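Side-chain contacts in 4-alpha-glucanotransferase (PDB 5B68), which is a bacterial amylomaltase of the 4-alpha-glucanotransferase family, built on a TIM-barrel domain with a beta-sandwich domain toward the N terminus: residues A223-P228 and A332-A337; I246-E251 and Q360-E365; A292-L297 and T353-W358; V314-V317 and G323-D326; V389-H392 and A396-Q399. All coordinates share one frame; numbering follows the deposited sequence.

Contact 1: A223-P228 and A332-A337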
# COMPACT_ATOMS: atom_id res chain seq x y z
N ALA A 223 -1.18 0.10 -11.28
CA ALA A 223 -1.06 -0.49 -12.60
C ALA A 223 -0.25 -1.78 -12.56
O ALA A 223 0.70 -1.89 -11.83
CB ALA A 223 -0.44 0.49 -13.57
N ALA A 224 -0.63 -2.72 -13.40
CA ALA A 224 0.11 -3.93 -13.59
C ALA A 224 0.64 -3.91 -15.02
O ALA A 224 0.88 -2.87 -15.56
CB ALA A 224 -0.75 -5.15 -13.31
N GLU A 225 0.85 -5.07 -15.60
CA GLU A 225 1.24 -5.15 -16.99
C GLU A 225 0.33 -4.34 -17.91
O GLU A 225 -0.86 -4.31 -17.70
CB GLU A 225 1.28 -6.61 -17.42
CG GLU A 225 2.33 -7.43 -16.69
CD GLU A 225 1.84 -8.06 -15.40
OE1 GLU A 225 0.70 -7.80 -15.00
OE2 GLU A 225 2.60 -8.81 -14.78
N PRO A 226 0.90 -3.65 -18.90
CA PRO A 226 0.15 -2.78 -19.76
C PRO A 226 -0.67 -3.48 -20.82
O PRO A 226 -1.46 -2.81 -21.50
CB PRO A 226 1.24 -1.93 -20.45
CG PRO A 226 2.44 -2.80 -20.47
CD PRO A 226 2.32 -3.76 -19.30
N LEU A 227 -0.51 -4.79 -20.99
CA LEU A 227 -1.41 -5.59 -21.82
C LEU A 227 -1.42 -7.00 -21.27
O LEU A 227 -0.51 -7.36 -20.57
CB LEU A 227 -1.01 -5.56 -23.29
CG LEU A 227 0.33 -6.15 -23.70
CD1 LEU A 227 0.50 -6.07 -25.20
CD2 LEU A 227 1.47 -5.44 -23.00
N PRO A 228 -2.42 -7.81 -21.57
CA PRO A 228 -2.47 -9.16 -21.00
C PRO A 228 -1.36 -10.04 -21.55
O PRO A 228 -0.92 -9.73 -22.63
CB PRO A 228 -3.81 -9.70 -21.49
CG PRO A 228 -4.42 -8.67 -22.35
CD PRO A 228 -3.46 -7.57 -22.57
N ALA A 332 5.19 1.29 -23.59
CA ALA A 332 5.42 1.25 -25.06
C ALA A 332 6.47 0.21 -25.40
O ALA A 332 6.26 -0.67 -26.29
CB ALA A 332 5.79 2.66 -25.53
N ASP A 333 7.56 0.19 -24.65
CA ASP A 333 8.60 -0.79 -24.89
C ASP A 333 8.15 -2.24 -24.65
O ASP A 333 8.58 -3.12 -25.41
CB ASP A 333 9.84 -0.52 -24.06
CG ASP A 333 10.60 0.71 -24.54
OD1 ASP A 333 10.37 1.16 -25.69
OD2 ASP A 333 11.37 1.24 -23.71
N ARG A 334 7.37 -2.47 -23.60
CA ARG A 334 6.84 -3.80 -23.31
C ARG A 334 5.86 -4.27 -24.37
O ARG A 334 5.89 -5.40 -24.79
CB ARG A 334 6.17 -3.82 -21.93
CG ARG A 334 7.15 -4.07 -20.79
CD ARG A 334 7.33 -5.55 -20.52
NE ARG A 334 6.04 -6.21 -20.63
CZ ARG A 334 5.41 -6.86 -19.65
NH1 ARG A 334 4.21 -7.37 -19.88
NH2 ARG A 334 5.97 -7.00 -18.47
N GLU A 335 4.99 -3.38 -24.79
CA GLU A 335 4.05 -3.67 -25.84
C GLU A 335 4.80 -4.08 -27.14
O GLU A 335 4.47 -5.06 -27.82
CB GLU A 335 3.13 -2.48 -26.14
CG GLU A 335 2.29 -2.73 -27.39
CD GLU A 335 1.25 -1.71 -27.73
OE1 GLU A 335 0.76 -1.76 -28.88
OE2 GLU A 335 0.89 -0.85 -26.92
N THR A 336 5.78 -3.27 -27.52
CA THR A 336 6.52 -3.53 -28.77
C THR A 336 7.29 -4.86 -28.75
O THR A 336 7.33 -5.55 -29.76
CB THR A 336 7.44 -2.36 -29.06
OG1 THR A 336 6.62 -1.17 -29.16
CG2 THR A 336 8.24 -2.66 -30.32
N ALA A 337 7.89 -5.21 -27.61
CA ALA A 337 8.59 -6.48 -27.39
C ALA A 337 7.69 -7.70 -27.45
O ALA A 337 8.16 -8.77 -27.87
CB ALA A 337 9.33 -6.47 -26.05

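Contact 2: I246-E251 and Q360-E365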
# COMPACT_ATOMS: atom_id res chain seq x y z
N ILE A 246 -7.20 -1.24 -16.57
CA ILE A 246 -8.26 -2.25 -16.65
C ILE A 246 -9.59 -1.80 -16.08
O ILE A 246 -10.65 -2.34 -16.46
CB ILE A 246 -7.85 -3.54 -16.04
CG1 ILE A 246 -8.61 -4.71 -16.72
CG2 ILE A 246 -7.93 -3.58 -14.51
CD1 ILE A 246 -8.16 -6.03 -16.16
N TYR A 247 -9.51 -0.81 -15.20
CA TYR A 247 -10.66 -0.27 -14.51
C TYR A 247 -11.41 0.85 -15.26
O TYR A 247 -12.45 1.26 -14.82
CB TYR A 247 -10.27 0.23 -13.12
CG TYR A 247 -9.81 -0.84 -12.15
CD1 TYR A 247 -10.69 -1.79 -11.66
CD2 TYR A 247 -8.51 -0.87 -11.70
CE1 TYR A 247 -10.27 -2.74 -10.78
CE2 TYR A 247 -8.09 -1.82 -10.82
CZ TYR A 247 -8.98 -2.76 -10.36
OH TYR A 247 -8.55 -3.68 -9.47
N ILE A 248 -10.88 1.33 -16.37
CA ILE A 248 -11.54 2.31 -17.13
C ILE A 248 -12.88 1.76 -17.66
O ILE A 248 -12.91 0.62 -18.20
CB ILE A 248 -10.69 2.73 -18.33
CG1 ILE A 248 -9.42 3.48 -17.86
CG2 ILE A 248 -11.49 3.61 -19.24
CD1 ILE A 248 -8.43 3.71 -19.00
N ARG A 249 -13.94 2.54 -17.52
CA ARG A 249 -15.18 2.22 -18.21
C ARG A 249 -15.17 3.01 -19.48
O ARG A 249 -15.30 4.21 -19.48
CB ARG A 249 -16.42 2.61 -17.44
CG ARG A 249 -17.67 2.37 -18.27
CD ARG A 249 -18.96 2.32 -17.48
NE ARG A 249 -19.03 1.21 -16.56
CZ ARG A 249 -20.13 0.93 -15.87
NH1 ARG A 249 -21.19 1.69 -16.04
NH2 ARG A 249 -20.16 -0.06 -15.02
N VAL A 250 -15.03 2.31 -20.58
CA VAL A 250 -14.74 3.01 -21.83
C VAL A 250 -15.87 3.86 -22.30
O VAL A 250 -15.68 4.94 -22.91
CB VAL A 250 -14.23 2.03 -22.93
CG1 VAL A 250 -13.01 1.23 -22.47
CG2 VAL A 250 -15.35 1.11 -23.44
N GLU A 251 -17.10 3.38 -22.06
CA GLU A 251 -18.30 4.13 -22.41
C GLU A 251 -18.46 5.47 -21.70
O GLU A 251 -19.16 6.34 -22.20
CB GLU A 251 -19.60 3.28 -22.25
CG GLU A 251 -19.63 1.98 -23.04
CD GLU A 251 -19.11 0.77 -22.30
OE1 GLU A 251 -18.35 0.91 -21.26
OE2 GLU A 251 -19.45 -0.34 -22.76
N GLN A 360 -3.45 7.02 -18.30
CA GLN A 360 -3.37 7.57 -16.93
C GLN A 360 -4.25 8.76 -16.72
O GLN A 360 -4.80 8.91 -15.63
CB GLN A 360 -1.90 7.84 -16.56
CG GLN A 360 -1.08 6.59 -16.51
CD GLN A 360 -1.63 5.64 -15.50
OE1 GLN A 360 -1.82 6.01 -14.32
NE2 GLN A 360 -1.87 4.42 -15.91
N TRP A 361 -4.39 9.65 -17.71
CA TRP A 361 -5.26 10.82 -17.59
C TRP A 361 -6.75 10.36 -17.43
O TRP A 361 -7.49 10.89 -16.57
CB TRP A 361 -5.09 11.76 -18.84
CG TRP A 361 -6.03 12.86 -18.89
CD1 TRP A 361 -6.19 13.89 -17.98
CD2 TRP A 361 -6.96 13.13 -19.94
NE1 TRP A 361 -7.16 14.74 -18.38
CE2 TRP A 361 -7.61 14.33 -19.61
CE3 TRP A 361 -7.29 12.47 -21.14
CZ2 TRP A 361 -8.63 14.87 -20.42
CZ3 TRP A 361 -8.23 13.05 -21.97
CH2 TRP A 361 -8.93 14.20 -21.58
N LEU A 362 -7.12 9.32 -18.16
CA LEU A 362 -8.47 8.78 -18.09
C LEU A 362 -8.67 8.18 -16.69
O LEU A 362 -9.78 8.36 -16.10
CB LEU A 362 -8.68 7.66 -19.11
CG LEU A 362 -8.61 8.18 -20.59
CD1 LEU A 362 -8.80 6.95 -21.42
CD2 LEU A 362 -9.60 9.23 -21.00
N CYS A 363 -7.68 7.44 -16.21
CA CYS A 363 -7.79 6.83 -14.86
C CYS A 363 -7.95 7.97 -13.85
O CYS A 363 -8.78 7.91 -12.91
CB CYS A 363 -6.57 6.01 -14.52
SG CYS A 363 -6.40 4.46 -15.37
N ASP A 364 -7.15 9.04 -14.00
CA ASP A 364 -7.25 10.20 -13.11
C ASP A 364 -8.65 10.79 -13.09
O ASP A 364 -9.22 11.07 -12.00
CB ASP A 364 -6.22 11.29 -13.50
CG ASP A 364 -6.29 12.52 -12.59
OD1 ASP A 364 -5.62 12.50 -11.55
OD2 ASP A 364 -7.02 13.46 -12.83
N GLU A 365 -9.22 11.07 -14.25
CA GLU A 365 -10.51 11.71 -14.25
C GLU A 365 -11.65 10.75 -13.80
O GLU A 365 -12.62 11.24 -13.22
CB GLU A 365 -10.82 12.39 -15.60
CG GLU A 365 -11.13 11.47 -16.74
CD GLU A 365 -11.42 12.23 -18.08
OE1 GLU A 365 -11.58 11.58 -19.15
OE2 GLU A 365 -11.47 13.49 -18.03

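Contact 3: A292-L297 and T353-W358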
# COMPACT_ATOMS: atom_id res chain seq x y z
N ALA A 292 -9.80 -6.58 -24.64
CA ALA A 292 -10.90 -5.93 -25.31
C ALA A 292 -11.03 -4.43 -25.02
O ALA A 292 -11.24 -3.60 -25.91
CB ALA A 292 -12.19 -6.68 -24.97
N LYS A 293 -10.87 -4.04 -23.73
CA LYS A 293 -10.83 -2.62 -23.44
C LYS A 293 -9.69 -1.89 -24.18
O LYS A 293 -9.88 -0.81 -24.66
CB LYS A 293 -10.72 -2.40 -21.92
CG LYS A 293 -12.03 -2.74 -21.17
CD LYS A 293 -11.98 -2.28 -19.71
CE LYS A 293 -13.28 -2.69 -18.95
NZ LYS A 293 -13.36 -1.99 -17.64
N LEU A 294 -8.52 -2.51 -24.20
CA LEU A 294 -7.33 -1.85 -24.80
C LEU A 294 -7.60 -1.59 -26.29
O LEU A 294 -7.31 -0.52 -26.84
CB LEU A 294 -6.09 -2.67 -24.59
CG LEU A 294 -5.54 -2.62 -23.16
CD1 LEU A 294 -4.65 -3.79 -22.78
CD2 LEU A 294 -4.88 -1.26 -22.95
N GLN A 295 -8.25 -2.56 -26.93
CA GLN A 295 -8.62 -2.40 -28.32
C GLN A 295 -9.57 -1.23 -28.55
O GLN A 295 -9.41 -0.45 -29.48
CB GLN A 295 -9.23 -3.69 -28.85
CG GLN A 295 -9.69 -3.54 -30.28
CD GLN A 295 -10.14 -4.88 -30.83
OE1 GLN A 295 -9.68 -5.30 -31.89
NE2 GLN A 295 -10.99 -5.58 -30.07
N VAL A 296 -10.58 -1.09 -27.69
CA VAL A 296 -11.44 0.04 -27.81
C VAL A 296 -10.72 1.35 -27.49
O VAL A 296 -10.97 2.38 -28.16
CB VAL A 296 -12.65 -0.10 -26.81
CG1 VAL A 296 -13.50 1.15 -26.81
CG2 VAL A 296 -13.43 -1.37 -27.17
N LEU A 297 -9.84 1.31 -26.45
CA LEU A 297 -9.16 2.56 -26.03
C LEU A 297 -8.27 3.06 -27.19
O LEU A 297 -8.26 4.24 -27.46
CB LEU A 297 -8.34 2.32 -24.79
CG LEU A 297 -9.26 2.23 -23.57
CD1 LEU A 297 -8.58 1.42 -22.48
CD2 LEU A 297 -9.60 3.67 -23.12
N THR A 353 3.85 5.90 -26.47
CA THR A 353 4.10 6.55 -25.17
C THR A 353 2.93 7.48 -24.81
O THR A 353 2.39 7.49 -23.68
CB THR A 353 5.48 7.27 -25.16
OG1 THR A 353 6.54 6.32 -25.29
CG2 THR A 353 5.64 8.10 -23.88
N MET A 354 2.49 8.24 -25.79
CA MET A 354 1.43 9.19 -25.58
C MET A 354 0.11 8.50 -25.19
O MET A 354 -0.65 9.02 -24.38
CB MET A 354 1.22 10.04 -26.81
CG MET A 354 0.22 11.14 -26.62
SD MET A 354 0.56 12.36 -25.34
CE MET A 354 1.80 13.38 -26.15
N PHE A 355 -0.15 7.36 -25.86
CA PHE A 355 -1.32 6.52 -25.56
C PHE A 355 -1.29 6.07 -24.11
O PHE A 355 -2.33 6.16 -23.43
CB PHE A 355 -1.32 5.31 -26.45
CG PHE A 355 -2.38 4.28 -26.07
CD1 PHE A 355 -3.72 4.51 -26.39
CD2 PHE A 355 -2.00 3.10 -25.47
CE1 PHE A 355 -4.68 3.55 -26.06
CE2 PHE A 355 -2.94 2.15 -25.17
CZ PHE A 355 -4.29 2.40 -25.48
N TYR A 356 -0.14 5.64 -23.61
CA TYR A 356 -0.09 5.19 -22.19
C TYR A 356 -0.20 6.35 -21.23
O TYR A 356 -0.78 6.22 -20.12
CB TYR A 356 1.08 4.26 -21.94
CG TYR A 356 0.93 2.95 -22.64
CD1 TYR A 356 0.02 2.01 -22.17
CD2 TYR A 356 1.68 2.64 -23.82
CE1 TYR A 356 -0.16 0.80 -22.80
CE2 TYR A 356 1.51 1.42 -24.45
CZ TYR A 356 0.58 0.49 -23.92
OH TYR A 356 0.40 -0.76 -24.49
N MET A 357 0.27 7.52 -21.63
CA MET A 357 0.04 8.75 -20.83
C MET A 357 -1.43 9.08 -20.74
O MET A 357 -2.01 9.39 -19.65
CB MET A 357 0.87 9.92 -21.39
CG MET A 357 2.37 9.66 -21.28
SD MET A 357 3.31 10.96 -22.20
CE MET A 357 3.11 12.28 -21.05
N TRP A 358 -2.10 8.93 -21.88
CA TRP A 358 -3.49 9.28 -21.98
C TRP A 358 -4.33 8.33 -21.13
O TRP A 358 -5.27 8.81 -20.47
CB TRP A 358 -3.88 9.24 -23.48
CG TRP A 358 -5.31 9.43 -23.82
CD1 TRP A 358 -5.96 10.56 -23.84
CD2 TRP A 358 -6.20 8.41 -24.25
NE1 TRP A 358 -7.27 10.35 -24.28
CE2 TRP A 358 -7.42 9.01 -24.53
CE3 TRP A 358 -6.07 7.03 -24.44
CZ2 TRP A 358 -8.55 8.29 -24.97
CZ3 TRP A 358 -7.21 6.30 -24.91
CH2 TRP A 358 -8.43 6.96 -25.15

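Contact 4: V314-V317 and G323-D326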
# COMPACT_ATOMS: atom_id res chain seq x y z
N VAL A 314 -3.38 18.25 -21.27
CA VAL A 314 -2.05 18.84 -21.21
C VAL A 314 -1.69 19.28 -19.78
O VAL A 314 -0.58 19.16 -19.36
CB VAL A 314 -1.99 20.05 -22.16
CG1 VAL A 314 -0.83 21.00 -21.81
CG2 VAL A 314 -1.92 19.52 -23.62
N SER A 315 -2.65 19.81 -19.07
CA SER A 315 -2.49 20.19 -17.67
C SER A 315 -2.11 18.95 -16.76
O SER A 315 -1.18 19.02 -15.96
CB SER A 315 -3.79 20.86 -17.20
OG SER A 315 -3.66 21.26 -15.85
N PHE A 316 -2.81 17.84 -16.94
CA PHE A 316 -2.45 16.59 -16.28
C PHE A 316 -1.02 16.19 -16.62
O PHE A 316 -0.26 15.84 -15.70
CB PHE A 316 -3.41 15.46 -16.70
CG PHE A 316 -3.00 14.10 -16.23
CD1 PHE A 316 -3.31 13.69 -14.93
CD2 PHE A 316 -2.35 13.19 -17.10
CE1 PHE A 316 -3.00 12.41 -14.51
CE2 PHE A 316 -2.02 11.93 -16.66
CZ PHE A 316 -2.33 11.54 -15.35
N VAL A 317 -0.64 16.20 -17.91
CA VAL A 317 0.69 15.70 -18.28
C VAL A 317 1.79 16.58 -17.61
O VAL A 317 2.81 16.04 -17.15
CB VAL A 317 0.85 15.65 -19.82
CG1 VAL A 317 2.29 15.43 -20.23
CG2 VAL A 317 -0.01 14.49 -20.37
N GLY A 323 8.13 11.25 -14.40
CA GLY A 323 7.80 9.88 -14.01
C GLY A 323 6.68 9.34 -14.90
O GLY A 323 6.65 8.14 -15.13
N LEU A 324 5.73 10.18 -15.29
CA LEU A 324 4.63 9.75 -16.24
C LEU A 324 5.21 9.29 -17.56
O LEU A 324 4.91 8.22 -18.08
CB LEU A 324 3.59 10.84 -16.47
CG LEU A 324 2.48 10.43 -17.45
CD1 LEU A 324 1.80 9.11 -16.97
CD2 LEU A 324 1.55 11.57 -17.58
N ILE A 325 6.08 10.12 -18.11
CA ILE A 325 6.70 9.78 -19.41
C ILE A 325 7.51 8.52 -19.30
O ILE A 325 7.42 7.69 -20.19
CB ILE A 325 7.63 10.93 -19.84
CG1 ILE A 325 6.82 12.16 -20.09
CG2 ILE A 325 8.44 10.51 -21.08
CD1 ILE A 325 7.61 13.45 -20.21
N ASP A 326 8.27 8.32 -18.18
CA ASP A 326 9.04 7.11 -17.97
C ASP A 326 8.19 5.83 -17.89
O ASP A 326 8.51 4.79 -18.49
CB ASP A 326 9.92 7.18 -16.70
CG ASP A 326 11.02 8.27 -16.76
OD1 ASP A 326 11.35 8.76 -17.85
OD2 ASP A 326 11.50 8.62 -15.67

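Contact 5: V389-H392 and A396-Q399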
# COMPACT_ATOMS: atom_id res chain seq x y z
N VAL A 389 2.75 -3.03 -0.53
CA VAL A 389 4.09 -2.89 0.05
C VAL A 389 5.18 -2.64 -1.01
O VAL A 389 6.22 -2.06 -0.73
CB VAL A 389 4.59 -4.16 0.82
CG1 VAL A 389 5.70 -3.71 1.76
CG2 VAL A 389 3.51 -4.79 1.61
N GLY A 390 4.96 -3.18 -2.19
CA GLY A 390 6.02 -3.17 -3.17
C GLY A 390 5.58 -3.60 -4.53
O GLY A 390 4.42 -3.71 -4.83
N VAL A 391 6.57 -3.77 -5.39
CA VAL A 391 6.30 -3.89 -6.85
C VAL A 391 6.91 -5.17 -7.38
O VAL A 391 7.79 -5.74 -6.76
CB VAL A 391 6.85 -2.70 -7.65
CG1 VAL A 391 6.22 -1.38 -7.21
CG2 VAL A 391 8.38 -2.61 -7.60
N HIS A 392 6.48 -5.53 -8.57
CA HIS A 392 6.96 -6.72 -9.28
C HIS A 392 8.42 -6.46 -9.71
O HIS A 392 8.71 -5.39 -10.21
CB HIS A 392 6.12 -6.95 -10.51
CG HIS A 392 6.32 -8.29 -11.13
ND1 HIS A 392 7.46 -8.61 -11.81
CD2 HIS A 392 5.52 -9.38 -11.21
CE1 HIS A 392 7.37 -9.85 -12.29
NE2 HIS A 392 6.19 -10.33 -11.94
N ALA A 396 7.83 -1.96 -14.26
CA ALA A 396 8.08 -0.56 -14.63
C ALA A 396 8.93 0.18 -13.58
O ALA A 396 9.95 0.81 -13.93
CB ALA A 396 6.76 0.17 -14.88
N ASP A 397 8.48 0.15 -12.30
CA ASP A 397 9.21 0.85 -11.25
C ASP A 397 10.60 0.20 -11.06
O ASP A 397 11.57 0.88 -10.75
CB ASP A 397 8.45 0.90 -9.92
CG ASP A 397 7.36 1.96 -9.84
OD1 ASP A 397 7.02 2.66 -10.77
OD2 ASP A 397 6.74 2.08 -8.74
N ALA A 398 10.71 -1.12 -11.21
CA ALA A 398 11.99 -1.84 -11.02
C ALA A 398 12.99 -1.27 -11.99
O ALA A 398 14.13 -1.11 -11.64
CB ALA A 398 11.82 -3.37 -11.25
N GLN A 399 12.54 -0.92 -13.18
CA GLN A 399 13.41 -0.26 -14.17
C GLN A 399 13.58 1.24 -13.89
O GLN A 399 14.75 1.71 -13.78
CB GLN A 399 12.88 -0.46 -15.62
CG GLN A 399 13.58 0.46 -16.64
CD GLN A 399 13.01 0.33 -18.02
OE1 GLN A 399 12.38 1.27 -18.54
NE2 GLN A 399 13.12 -0.86 -18.60
O HOH W 1 8.42 -2.94 -11.10

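Contact 1: A223-P228 and A332-A337
Arg334 reaches from helix 307-338 to the loop that follows strand 215-218, and it has more surface buried here than any other residue of the contact. Its chain bends twice, at chi2 (-88°) and chi3 (-40°), which brings the guanidinium back beside Glu225 and Pro226. CD of Pro226 lies over one face of that guanidinium, 4.1 Å from Arg334 NH1 and offset toward the rim. Nearer the root of the arginine, Pro226 CG rests 4.1 Å from Arg334 CB, the ring and the side chain crossing at about a right angle. Glu225 meets the same group with its methylene carbons: its CG is 3.7 Å from Arg334 NH1, in an oblique approach. The carboxylate itself turns elsewhere, OE1 accepting from Glu231 N and Thr230 OG1.

Leu227 is the second large contributor. Its CD2 methyl faces the helix backbone, 4.2 Å from Glu335 CA, while CD1 lies 4.4 Å from Glu335 CG, so the leucine branch lies against the aliphatic root of the glutamate. Glu335 OE2 is hydrogen-bonded to Tyr356 OH on helix 349-376, and Arg334 NH1 has a weak hydrogen bond to Gln338 OE1.

Between these two segments the contact is van der Waals packing: carbon atoms of the loop lie against the arginine's guanidinium and CB and against the backbone and aliphatic root of Glu335. Glu225 OE2 and Arg334 NH2 stay 5.3 Å apart, too far for a salt bridge, although the opposite charges probably still attract weakly at this surface position.

Contact 2: I246-E251 and Q360-E365
Ile248, in the long loop after strand 215-218, is the single residue of 246-251 that packs on segment 360-365 of helix 349-376, and it does so with two neighbouring carbons of one branch. The terminal methyl CD1 sits against Leu362, 4.0 Å from Leu362 CB and 4.1 Å from Leu362 CD1, the two side chains crossing at about a right angle. One bond back, Ile248 CG1 lies 4.0 Å from Cys363 SG. With CG1 anti to the carbonyl carbon (chi1 -67°) and chi2 extended, the longer arm of the isoleucine is carried out to the helix, where it meets two successive residues. The closest backbone approach is here too: the CA atoms of Ile248 and Cys363 are 6.3 Å apart.

Flat groups pack within each segment. Ile246 CG2 lies over the centre of the Tyr247 ring, 3.9 Å above its plane. On the helix, Glu365 OE2 is at a similar height over the Trp361 ring, toward the rim, and the same oxygen forms a salt bridge with Arg309.

Polar links frame the apolar patch from outside it. Arg249 N donates to Gln366 OE1, one residue beyond the helix segment, and Gln360 NE2 donates to Ile243 O, three residues before the loop segment. The Arg249 guanidinium is engaged with Asp197 and Asp200.

All three touching residues are buried and meet through carbon and sulfur alone; hydrophobic packing makes this spot, and the hydrogen bonds between loop and helix lie to the side of it, each pairing a glutamine side chain with a backbone atom.

Contact 3: A292-L297 and T353-W358
Leu294 makes the first, looser touch with Phe355: its CD2 is 4.5 Å from Phe355 CZ, at the far end of the ring, and its carbonyl oxygen lies obliquely to that ring. One turn on, Leu297 carries most of the contact and is approached by two aromatic rings. Phe355 comes to it edge-on. The carbonyl carbon of Leu297 lies near the ring plane, 3.8 Å from Phe355 CE1, with its oxygen also in plane at the rim, and Leu297 CB is 4.1 Å from the same CE1. Trp358 brings the far carbons of its six-membered ring: CZ3 is 3.4 Å from Leu297 O, in an oblique approach, while Leu297 CD2 is 4.0 Å from both Trp358 CZ3 and CH2. Both aromatic side chains have CG anti to the backbone N (chi1 171° and 174°), and, three residues apart, they reach from one side of their helix.

Within 353-358, Phe355 CD2 stands over the centre of the Tyr356 ring, 3.8 Å above its plane, so the two neighbouring rings pack on each other.

The two axes pass 12.2 Å apart with an angle of 110° between their directions, so the long aromatic side chains bridge a wide gap. On its other flank helix 286-301 packs on helix 261-277, through Ala292 and Val296. Trp358 also meets Phe313 edge-to-face, and Tyr356 and Met357 lean on helix 307-338, which puts helix 349-376 between its helical neighbours in this buried layer.

Contact 4: V314-V317 and G323-D326
Val317 and Leu324, seven residues apart on the same helix 307-338, have CA atoms separated by 7.4 Å, less than seven residues of a straight alpha-helix would span, and the two segments run at a steep angle to each other, so the helix bends between them.

Leu324 fills the inside of the bend with one methyl, CD2. This carbon lies 3.7 Å from Phe316 CE2, reaching the ring obliquely, the two side chains crossing at about a right angle. It also rests beside Val317, 4.3 Å from the backbone CA of Val317 and equally far from its CG2, so a single methyl touches two consecutive residues. Leu324 has CG anti to its backbone nitrogen (chi1 179°), which sends the branch back along the helix to them. Phe316 likewise has its CG anti to N (chi1 171°), placing the ring where CE2 faces the leucine.

Helix 349-376 packs against this patch: the Phe316 ring meets Trp361 with planes about 50° apart and touches Gln360, while Val317 rests on Met357, which Ile325 also touches.

Here a sharply bent helix has its two limbs joined by apolar side chains on the inside of the bend, next to helix 349-376. It belongs to the long, mostly helical excursion between barrel strands 215-218 and 382-387 of the TIM-barrel domain.

Contact 5: V389-H392 and A396-Q399
In the loop that leads from barrel strand 382-387 into helix 396-400, Val391 and His392 fold back on the first turn of the helix, meeting Asp397 and Ala398. Val391 touches with CG1, 3.8 Å from Asp397 OD2 and 4.2 Å from Asp397 CB, the two side chains crossing at about a right angle. Its CG1 is anti to the carbonyl carbon (chi1 -60°), which turns this methyl to the aspartate. The Asp397 carboxylate takes its bonds from a neighbouring loop, OD1 from Thr239 OG1 and OD2 from Arg240 N, and is thereby held in place beside the valine.

His392 takes part through its backbone. The carbonyl oxygen lies 3.9 Å from Ala398 CB, and a water joins the two segments: it donates to His392 O at 2.6 Å and accepts from Ala398 N at 2.9 Å. The water thus satisfies an amide near the start of the helix.

A bound glycerol, probably from the crystallisation liquor, comes to about 3 Å of the Val391 side chain. A strand-to-helix loop of this kind lies at the C-terminal end of the barrel strands, the rim where TIM-barrel enzymes usually carry their active sites.

From the N terminus, the loop after barrel strand 215-218 supplies the first halves of contacts 1 and 2, which cross along the chain: contact 1 closes on helix 307-338, contact 2 on helix 349-376. Contact 3 opens on helix 286-301, nests inside contact 2 and crosses contact 1; contact 4, a short closure within helix 307-338, nests inside contacts 1, 2 and 3. Contact 3 touches contact 1 through Glu335 and Tyr356, contact 2 through Lys293, and contact 4 through Met357. Together these four bind the helical excursion between two barrel strands. Contact 5 follows in series, beyond strand 382-387, about 14 Å from contact 1 between centres.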